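Local coordinates for protein oxidoreductase, putative (Neosartorya fumigata, PDB 6SKX) that probably catalyses NADPH-dependent reductive amination, forming amines from carbonyl compounds and amine partners, at residues 49-54 against 73-78. Sequence-based numbering, arbitrary orientation.
Sequences HTAVDG and ATLAGA
Ala-51 and Val-52, in the first turn of helix 51-56, meet Thr-74, Leu-75, Gly-77 and Ala-78, around the end of helix 68-75, through van der Waals contacts, methyl on methyl and methyl on backbone carbonyl; no hydrogen bond passes between the segments. The Ala-51 methyl points at the other backbone, where CB lies a tight 3.2 Å from Thr-74 O, and also reaches Leu-75 CD2 at 4.3 Å. A side chain this small suits the place, because it lets the CA atoms of Ala-51 and Leu-75 come within 6.1 Å. The second apolar pair is Val-52 CG2 and Ala-78 CB, 3.8 Å apart. Branching at CB suits Val-52: with CG1 anti to its own N (chi1 167°), CG2 sits beside that nitrogen and touches the Ala-78 methyl. Gly-77, lacking a side chain, meets the same CG2 through its carbonyl oxygen. The short Ala-78 likewise permits close approach, its CA 5.2 Å from Val-52 CA.

Local hydrogen bonds hold each side. Thr-50 is the N-cap of its helix: its short hydroxyl side chain turns back, and OG1 accepts from Asp-53 N, a first-turn amide, at 3.2 Å and nearly straight (174°). Ala-78 N bonds to Leu-75 O, three residues back, closing a turn, and the Ala-78 methyl points toward Val-52. Thr-74 OG1 bonds back to Ala-70 O in the preceding turn, which satisfies the hydroxyl, while CG2 is the apolar part near Ala-51.

Ala-51, Thr-74 and Leu-75 all touch Phe-7 of strand 3-7, and Thr-74 also touches Leu-65, an NADP(+)-binding residue. The contact thus joins two short helices beside the parallel strands of the Rossmann-type, NADP(+)-binding domain.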
loop_
_atom_site.group_PDB
_atom_site.type_symbol
_atom_site.label_atom_id
_atom_site.label_comp_id
_atom_site.label_asym_id
_atom_site.label_seq_id
_atom_site.Cartn_x
_atom_site.Cartn_y
_atom_site.Cartn_z
ATOM N N HIS A 49 -0.226 9.283 -42.225
ATOM C CA HIS A 49 0.776 10.343 -42.520
ATOM C C HIS A 49 0.346 11.684 -41.929
ATOM O O HIS A 49 1.251 12.440 -41.647
ATOM C CB HIS A 49 1.061 10.469 -44.024
ATOM C CG HIS A 49 1.725 9.251 -44.582
ATOM N ND1 HIS A 49 2.348 9.244 -45.800
ATOM C CD2 HIS A 49 1.802 7.979 -44.117
ATOM C CE1 HIS A 49 2.831 8.036 -46.038
ATOM N NE2 HIS A 49 2.508 7.238 -45.021
ATOM N N THR A 50 -0.959 11.958 -41.749
ATOM C CA THR A 50 -1.452 13.177 -41.049
ATOM C C THR A 50 -2.537 12.775 -40.059
ATOM O O THR A 50 -3.062 11.662 -40.205
ATOM C CB THR A 50 -2.027 14.222 -42.016
ATOM O OG1 THR A 50 -3.169 13.627 -42.649
ATOM C CG2 THR A 50 -1.006 14.704 -43.029
ATOM N N ALA A 51 -2.882 13.676 -39.136
ATOM C CA ALA A 51 -4.032 13.497 -38.223
ATOM C C ALA A 51 -5.358 13.384 -38.994
ATOM O O ALA A 51 -6.195 12.542 -38.594
ATOM C CB ALA A 51 -4.049 14.573 -37.183
ATOM N N VAL A 52 -5.533 14.121 -40.089
ATOM C CA VAL A 52 -6.754 14.047 -40.953
ATOM C C VAL A 52 -6.945 12.606 -41.469
ATOM O O VAL A 52 -8.073 12.081 -41.354
ATOM C CB VAL A 52 -6.693 15.068 -42.112
ATOM C CG1 VAL A 52 -7.751 14.804 -43.171
ATOM C CG2 VAL A 52 -6.787 16.513 -41.605
ATOM N N ASP A 53 -5.905 12.005 -42.048
ATOM C CA ASP A 53 -5.898 10.595 -42.522
ATOM C C ASP A 53 -6.299 9.644 -41.388
ATOM O O ASP A 53 -7.091 8.709 -41.656
ATOM C CB ASP A 53 -4.540 10.224 -43.107
ATOM C CG ASP A 53 -4.307 10.894 -44.450
ATOM O OD1 ASP A 53 -5.220 11.607 -44.905
ATOM O OD2 ASP A 53 -3.237 10.695 -45.024
ATOM N N GLY A 54 -5.811 9.890 -40.173
ATOM C CA GLY A 54 -6.071 9.045 -38.991
ATOM C C GLY A 54 -7.544 9.083 -38.629
ATOM O O GLY A 54 -8.109 8.013 -38.376
ATOM N N ALA A 73 -3.425 19.659 -29.576
ATOM C CA ALA A 73 -2.375 20.001 -30.556
ATOM C C ALA A 73 -2.393 19.012 -31.732
ATOM O O ALA A 73 -2.320 19.472 -32.884
ATOM C CB ALA A 73 -1.028 20.026 -29.855
ATOM N N THR A 74 -2.490 17.699 -31.484
ATOM C CA THR A 74 -2.416 16.694 -32.587
ATOM C C THR A 74 -3.615 16.816 -33.539
ATOM O O THR A 74 -3.435 16.591 -34.755
ATOM C CB THR A 74 -2.270 15.267 -32.050
ATOM O OG1 THR A 74 -1.072 15.285 -31.272
ATOM C CG2 THR A 74 -2.204 14.242 -33.165
ATOM N N LEU A 75 -4.800 17.115 -33.010
ATOM C CA LEU A 75 -6.067 17.103 -33.786
ATOM C C LEU A 75 -6.506 18.515 -34.225
ATOM O O LEU A 75 -7.545 18.586 -34.919
ATOM C CB LEU A 75 -7.135 16.452 -32.906
ATOM C CG LEU A 75 -6.965 14.948 -32.687
ATOM C CD1 LEU A 75 -8.119 14.403 -31.878
ATOM C CD2 LEU A 75 -6.866 14.209 -34.005
ATOM N N ALA A 76 -5.767 19.577 -33.858
ATOM C CA ALA A 76 -6.118 21.010 -34.099
ATOM C C ALA A 76 -6.418 21.285 -35.585
ATOM O O ALA A 76 -7.333 22.065 -35.860
ATOM C CB ALA A 76 -5.016 21.917 -33.606
ATOM N N GLY A 77 -5.698 20.651 -36.514
ATOM C CA GLY A 77 -5.898 20.846 -37.963
ATOM C C GLY A 77 -6.913 19.891 -38.589
ATOM O O GLY A 77 -6.883 19.770 -39.834
ATOM N N ALA A 78 -7.778 19.227 -37.805
ATOM C CA ALA A 78 -8.661 18.149 -38.311
ATOM C C ALA A 78 -10.058 18.182 -37.678
ATOM O O ALA A 78 -10.820 17.232 -37.918
ATOM C CB ALA A 78 -8.003 16.816 -38.046
#